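Local coordinates for protein antigen, P35 (Borreliella spielmanii A14S, PDB 6HPN) that is an outer surface protein, probably lipid-anchored, of the PFam54 family, orthologous to BBA64 and thought to take part in the pathogenesis of Lyme disease, at residues G96-K101 against D172-Y177; F121-A126 against T161-W166. One frame throughout, in Å; residues are numbered along the deposited sequence.

Contact 1. Residues G96-K101 against D172-Y177; sequences GTILSK and DIIKEY
Ile98 lies flat over one face of the Tyr177 ring, with CG1 close to the ring centre in a CH-pi contact: 3.7 Å from the centroid and 13° off the ring normal. Ile98 CD1 continues along the same face toward the root of the ring, 3.6 Å from Tyr177 CD2, so the two side chains run past each other in opposite directions. Ile98 CG2 meets Ile173 CG2 at 4.0 Å while staying near the ring. The same Ile98 CD1 also touches Ile174 CG1 at 4.1 Å, and the isoleucine is thus set among three side chains of 172-177. At the far end of the ring Lys101 arrives at the edge, near the ring plane, and its NZ donates a hydrogen bond to Tyr177 OH at 2.8 Å. The lysine chain crosses the tyrosine at about a right angle; bends at chi2 and chi4 carry its amine to the phenol oxygen. Tyr177 extends to meet both partners because CG stands opposite its own backbone N (chi1 179°). Outside the two segments, Lys101 NZ has a weak hydrogen bond to Arg184 O, and Tyr177 O accepts one from Arg184 NH1, which ties this corner to helix 181-185. The helix axes, 10.7 Å apart, cross steeply, at 79°, so the shared surface is short and Ile98 and Tyr177 supply most of it. In the all-helical Bbcrasp-1 family fold, this is a steep helix-helix packing with an aliphatic-on-aromatic core closed by a lysine-phenol hydrogen bond. Helix 89-102 lies across the C-terminal part of helix 146-179, with helix 187-197 against Ile173 and Tyr177, and helices 52-56 and 106-135 packed on Leu99.

Contact 2. Residues F121-A126 against T161-W166; sequences FSIQLA and TLKEKW
Ile123 directs both branches at segment 161-166: with chi1 at -69°, CG1 stands beside the backbone N and CG2 opposite it, and the extended chi2 carries CD1 on into the other helix. There Ile123 CD1 rests 3.7 Å from Leu162 CB and 4.2 Å from Trp166 CB, while Ile123 CG2 settles 4.0 Å from Lys163 CB. The isoleucine therefore rests on the helix backbone, at Leu162 O and Lys163 N, as well as on the three CB atoms, crossing the Leu162 and Lys163 side chains at a slant. Beside this apolar contact, Gln124 bends at chi2 to bring its amide round, and Lys163 reaches over with a chain extended beyond CG. Lys163 NZ donates to Gln124 OE1 at 3.0 Å, tilted 20° from the amide plane. The two helices run roughly antiparallel, at 149° between their directions and with axes 9.8 Å apart, as part of the all-helical fold of this Bbcrasp-1-type domain. Their backbones come nearest at Ile123 and Lys163, whose CA atoms are 6.4 Å apart. Lys163 NZ also donates to Thr83 O and Asn86 OD1, and with Gln124 OE1 this gives the amine three oxygen acceptors, a setting likely to favour its charged form. Gln124 NE2 bonds to Glu128 OE2, which holds the amide from its other end and probably fixes which way round it sits. The indole N-H of Trp166 is bonded to Ser84 OG, and Leu162 packs on Ile206 and Leu209 of helix 200-221.

Both contacts draw on helix 146-179, contact 2 near its middle and contact 1 close to its C-terminal end. Their partners are the successive helices 89-102 and 106-135. Along the chain, 121-126 and 161-166 both fall between 96-101 and 172-177. The centres are 19 Å apart, and the nearest atoms, about 6 Å apart, do not touch. The centre of contact 2 is about 4 Å from the centre of the chain, that of contact 1 about 18 Å. One long helix thus receives a nearly antiparallel partner near the centre of the molecule and a steeply crossed one farther along, joining distant parts of the chain, all within the Bbcrasp-1 family region.

Contact 1. Residues G96-K101 against D172-Y177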
loop_
_atom_site.group_PDB
_atom_site.type_symbol
_atom_site.label_atom_id
_atom_site.label_comp_id
_atom_site.label_asym_id
_atom_site.label_seq_id
_atom_site.Cartn_x
_atom_site.Cartn_y
_atom_site.Cartn_z
ATOM N N GLY A 96 -14.815 0.323 1.845
ATOM C CA GLY A 96 -15.223 -0.268 3.131
ATOM C C GLY A 96 -16.590 -0.924 3.013
ATOM O O GLY A 96 -16.706 -2.106 3.335
ATOM N N THR A 97 -17.609 -0.197 2.570
ATOM C CA THR A 97 -18.993 -0.723 2.505
ATOM C C THR A 97 -18.995 -1.980 1.625
ATOM O O THR A 97 -19.578 -2.990 2.008
ATOM C CB THR A 97 -19.962 0.359 2.009
ATOM O OG1 THR A 97 -19.843 1.508 2.850
ATOM C CG2 THR A 97 -21.400 -0.105 2.000
ATOM N N ILE A 98 -18.306 -1.923 0.496
ATOM C CA ILE A 98 -18.380 -2.959 -0.575
ATOM C C ILE A 98 -17.641 -4.228 -0.122
ATOM O O ILE A 98 -18.218 -5.333 -0.208
ATOM C CB ILE A 98 -17.830 -2.352 -1.877
ATOM C CG1 ILE A 98 -18.715 -1.196 -2.334
ATOM C CG2 ILE A 98 -17.654 -3.389 -2.972
ATOM C CD1 ILE A 98 -18.102 -0.348 -3.424
ATOM N N LEU A 99 -16.404 -4.094 0.355
ATOM C CA LEU A 99 -15.612 -5.255 0.872
ATOM C C LEU A 99 -16.276 -5.827 2.137
ATOM O O LEU A 99 -16.215 -7.032 2.317
ATOM C CB LEU A 99 -14.166 -4.813 1.119
ATOM C CG LEU A 99 -13.390 -4.373 -0.126
ATOM C CD1 LEU A 99 -11.908 -4.238 0.160
ATOM C CD2 LEU A 99 -13.592 -5.333 -1.283
ATOM N N SER A 100 -16.932 -4.995 2.941
ATOM C CA SER A 100 -17.688 -5.416 4.144
ATOM C C SER A 100 -18.801 -6.396 3.755
ATOM O O SER A 100 -19.040 -7.341 4.520
ATOM C CB SER A 100 -18.240 -4.229 4.875
ATOM O OG SER A 100 -17.191 -3.469 5.433
ATOM N N LYS A 101 -19.481 -6.173 2.627
ATOM C CA LYS A 101 -20.526 -7.104 2.126
ATOM C C LYS A 101 -19.913 -8.483 1.896
ATOM O O LYS A 101 -20.552 -9.465 2.271
ATOM C CB LYS A 101 -21.167 -6.581 0.845
ATOM C CG LYS A 101 -22.182 -5.479 1.100
ATOM C CD LYS A 101 -23.526 -5.814 0.511
ATOM C CE LYS A 101 -24.473 -4.637 0.507
ATOM N NZ LYS A 101 -25.050 -4.483 -0.847
ATOM N N ASP A 172 -12.644 1.464 -9.843
ATOM C CA ASP A 172 -13.460 0.702 -10.829
ATOM C C ASP A 172 -14.502 -0.131 -10.083
ATOM O O ASP A 172 -15.690 -0.107 -10.482
ATOM C CB ASP A 172 -12.587 -0.173 -11.731
ATOM C CG ASP A 172 -11.819 0.638 -12.762
ATOM O OD1 ASP A 172 -12.122 1.811 -12.881
ATOM O OD2 ASP A 172 -10.928 0.085 -13.440
ATOM N N ILE A 173 -14.049 -0.860 -9.067
ATOM C CA ILE A 173 -14.908 -1.621 -8.122
ATOM C C ILE A 173 -16.022 -0.676 -7.660
ATOM O O ILE A 173 -17.183 -1.069 -7.707
ATOM C CB ILE A 173 -14.062 -2.172 -6.950
ATOM C CG1 ILE A 173 -13.225 -3.382 -7.364
ATOM C CG2 ILE A 173 -14.922 -2.520 -5.759
ATOM C CD1 ILE A 173 -12.094 -3.769 -6.382
ATOM N N ILE A 174 -15.674 0.536 -7.245
ATOM C CA ILE A 174 -16.655 1.529 -6.722
ATOM C C ILE A 174 -17.611 1.954 -7.851
ATOM O O ILE A 174 -18.833 1.910 -7.626
ATOM C CB ILE A 174 -15.916 2.722 -6.077
ATOM C CG1 ILE A 174 -15.233 2.283 -4.780
ATOM C CG2 ILE A 174 -16.840 3.904 -5.830
ATOM C CD1 ILE A 174 -14.369 3.341 -4.148
ATOM N N LYS A 175 -17.065 2.374 -8.996
ATOM C CA LYS A 175 -17.854 2.830 -10.163
ATOM C C LYS A 175 -18.819 1.714 -10.557
ATOM O O LYS A 175 -20.008 2.015 -10.686
ATOM C CB LYS A 175 -16.954 3.224 -11.334
ATOM C CG LYS A 175 -16.762 4.727 -11.499
ATOM C CD LYS A 175 -15.323 5.205 -11.779
ATOM C CE LYS A 175 -15.002 6.515 -11.072
ATOM N NZ LYS A 175 -13.560 6.864 -11.134
ATOM N N GLU A 176 -18.318 0.482 -10.684
ATOM C CA GLU A 176 -19.075 -0.677 -11.220
ATOM C C GLU A 176 -20.162 -1.082 -10.223
ATOM O O GLU A 176 -21.299 -1.391 -10.680
ATOM C CB GLU A 176 -18.130 -1.832 -11.555
ATOM C CG GLU A 176 -17.260 -1.528 -12.757
ATOM C CD GLU A 176 -15.977 -2.328 -12.866
ATOM O OE1 GLU A 176 -15.840 -3.341 -12.153
ATOM O OE2 GLU A 176 -15.113 -1.930 -13.668
ATOM N N TYR A 177 -19.834 -1.064 -8.931
ATOM C CA TYR A 177 -20.761 -1.416 -7.833
ATOM C C TYR A 177 -21.916 -0.413 -7.863
ATOM O O TYR A 177 -23.090 -0.789 -7.629
ATOM C CB TYR A 177 -20.022 -1.468 -6.489
ATOM C CG TYR A 177 -20.890 -1.797 -5.296
ATOM C CD1 TYR A 177 -21.139 -3.109 -4.893
ATOM C CD2 TYR A 177 -21.508 -0.782 -4.573
ATOM C CE1 TYR A 177 -21.971 -3.392 -3.810
ATOM C CE2 TYR A 177 -22.353 -1.045 -3.506
ATOM C CZ TYR A 177 -22.583 -2.352 -3.115
ATOM O OH TYR A 177 -23.407 -2.563 -2.036
#

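Contact 2. Residues F121-A126 against T161-W166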
loop_
_atom_site.group_PDB
_atom_site.type_symbol
_atom_site.label_atom_id
_atom_site.label_comp_id
_atom_site.label_asym_id
_atom_site.label_seq_id
_atom_site.Cartn_x
_atom_site.Cartn_y
_atom_site.Cartn_z
ATOM N N PHE A 121 -1.699 -2.224 1.408
ATOM C CA PHE A 121 -0.794 -2.037 2.567
ATOM C C PHE A 121 0.655 -2.253 2.129
ATOM O O PHE A 121 1.496 -1.384 2.444
ATOM C CB PHE A 121 -1.186 -2.994 3.683
ATOM C CG PHE A 121 -0.188 -3.051 4.801
ATOM C CD1 PHE A 121 -0.178 -2.074 5.782
ATOM C CD2 PHE A 121 0.740 -4.072 4.861
ATOM C CE1 PHE A 121 0.741 -2.126 6.816
ATOM C CE2 PHE A 121 1.669 -4.111 5.887
ATOM C CZ PHE A 121 1.674 -3.134 6.860
ATOM N N SER A 122 0.930 -3.366 1.440
ATOM C CA SER A 122 2.292 -3.835 1.075
ATOM C C SER A 122 2.958 -2.834 0.142
ATOM O O SER A 122 4.152 -2.560 0.320
ATOM C CB SER A 122 2.280 -5.188 0.416
ATOM O OG SER A 122 1.676 -6.145 1.257
ATOM N N ILE A 123 2.231 -2.373 -0.866
ATOM C CA ILE A 123 2.773 -1.393 -1.844
ATOM C C ILE A 123 3.219 -0.163 -1.065
ATOM O O ILE A 123 4.329 0.304 -1.289
ATOM C CB ILE A 123 1.733 -1.030 -2.909
ATOM C CG1 ILE A 123 1.441 -2.214 -3.839
ATOM C CG2 ILE A 123 2.172 0.195 -3.684
ATOM C CD1 ILE A 123 0.215 -2.003 -4.693
ATOM N N GLN A 124 2.364 0.339 -0.190
ATOM C CA GLN A 124 2.604 1.597 0.548
ATOM C C GLN A 124 3.725 1.400 1.567
ATOM O O GLN A 124 4.569 2.277 1.687
ATOM C CB GLN A 124 1.317 2.015 1.251
ATOM C CG GLN A 124 1.414 3.391 1.891
ATOM C CD GLN A 124 1.674 4.512 0.906
ATOM O OE1 GLN A 124 1.031 4.642 -0.131
ATOM N NE2 GLN A 124 2.616 5.364 1.252
ATOM N N LEU A 125 3.691 0.288 2.297
ATOM C CA LEU A 125 4.775 -0.096 3.226
ATOM C C LEU A 125 6.101 -0.050 2.481
ATOM O O LEU A 125 7.029 0.529 3.012
ATOM C CB LEU A 125 4.543 -1.493 3.787
ATOM C CG LEU A 125 5.601 -1.938 4.798
ATOM C CD1 LEU A 125 5.641 -1.012 5.999
ATOM C CD2 LEU A 125 5.349 -3.370 5.246
ATOM N N ALA A 126 6.156 -0.608 1.283
ATOM C CA ALA A 126 7.393 -0.707 0.494
ATOM C C ALA A 126 7.912 0.695 0.153
ATOM O O ALA A 126 9.133 0.930 0.336
ATOM C CB ALA A 126 7.175 -1.542 -0.729
ATOM N N THR A 161 3.598 2.782 -10.291
ATOM C CA THR A 161 2.750 1.973 -11.195
ATOM C C THR A 161 1.839 1.043 -10.381
ATOM O O THR A 161 0.632 1.001 -10.681
ATOM C CB THR A 161 3.627 1.236 -12.206
ATOM O OG1 THR A 161 4.130 2.297 -13.012
ATOM C CG2 THR A 161 2.877 0.229 -13.045
ATOM N N LEU A 162 2.389 0.309 -9.407
ATOM C CA LEU A 162 1.600 -0.636 -8.568
ATOM C C LEU A 162 0.522 0.137 -7.823
ATOM O O LEU A 162 -0.640 -0.304 -7.832
ATOM C CB LEU A 162 2.509 -1.321 -7.556
ATOM C CG LEU A 162 3.582 -2.221 -8.144
ATOM C CD1 LEU A 162 4.529 -2.670 -7.052
ATOM C CD2 LEU A 162 2.963 -3.423 -8.837
ATOM N N LYS A 163 0.914 1.243 -7.189
ATOM C CA LYS A 163 -0.034 2.102 -6.453
ATOM C C LYS A 163 -1.088 2.616 -7.435
ATOM O O LYS A 163 -2.280 2.552 -7.098
ATOM C CB LYS A 163 0.662 3.246 -5.714
ATOM C CG LYS A 163 -0.174 3.799 -4.567
ATOM C CD LYS A 163 0.308 5.055 -3.924
ATOM C CE LYS A 163 -0.754 5.641 -3.026
ATOM N NZ LYS A 163 -0.185 6.566 -2.025
ATOM N N GLU A 164 -0.680 3.048 -8.628
ATOM C CA GLU A 164 -1.632 3.591 -9.633
ATOM C C GLU A 164 -2.654 2.517 -9.994
ATOM O O GLU A 164 -3.853 2.832 -9.933
ATOM C CB GLU A 164 -0.895 4.210 -10.812
ATOM C CG GLU A 164 -0.835 5.727 -10.644
ATOM C CD GLU A 164 0.196 6.463 -11.478
ATOM O OE1 GLU A 164 0.840 5.822 -12.365
ATOM O OE2 GLU A 164 0.368 7.686 -11.232
ATOM N N LYS A 165 -2.203 1.287 -10.259
ATOM C CA LYS A 165 -3.071 0.133 -10.621
ATOM C C LYS A 165 -4.030 -0.176 -9.454
ATOM O O LYS A 165 -5.220 -0.398 -9.700
ATOM C CB LYS A 165 -2.192 -1.048 -11.049
ATOM C CG LYS A 165 -2.933 -2.315 -11.476
ATOM C CD LYS A 165 -3.104 -2.523 -12.973
ATOM C CE LYS A 165 -4.105 -3.619 -13.310
ATOM N NZ LYS A 165 -5.494 -3.081 -13.392
ATOM N N TRP A 166 -3.560 -0.124 -8.215
ATOM C CA TRP A 166 -4.381 -0.359 -7.000
ATOM C C TRP A 166 -5.533 0.666 -6.881
ATOM O O TRP A 166 -6.712 0.275 -6.675
ATOM C CB TRP A 166 -3.428 -0.322 -5.800
ATOM C CG TRP A 166 -4.054 -0.121 -4.453
ATOM C CD1 TRP A 166 -3.833 0.914 -3.583
ATOM C CD2 TRP A 166 -4.953 -1.016 -3.783
ATOM N NE1 TRP A 166 -4.536 0.727 -2.426
ATOM C CE2 TRP A 166 -5.236 -0.448 -2.522
ATOM C CE3 TRP A 166 -5.559 -2.228 -4.134
ATOM C CZ2 TRP A 166 -6.089 -1.069 -1.606
ATOM C CZ3 TRP A 166 -6.407 -2.830 -3.228
ATOM C CH2 TRP A 166 -6.655 -2.265 -1.979
#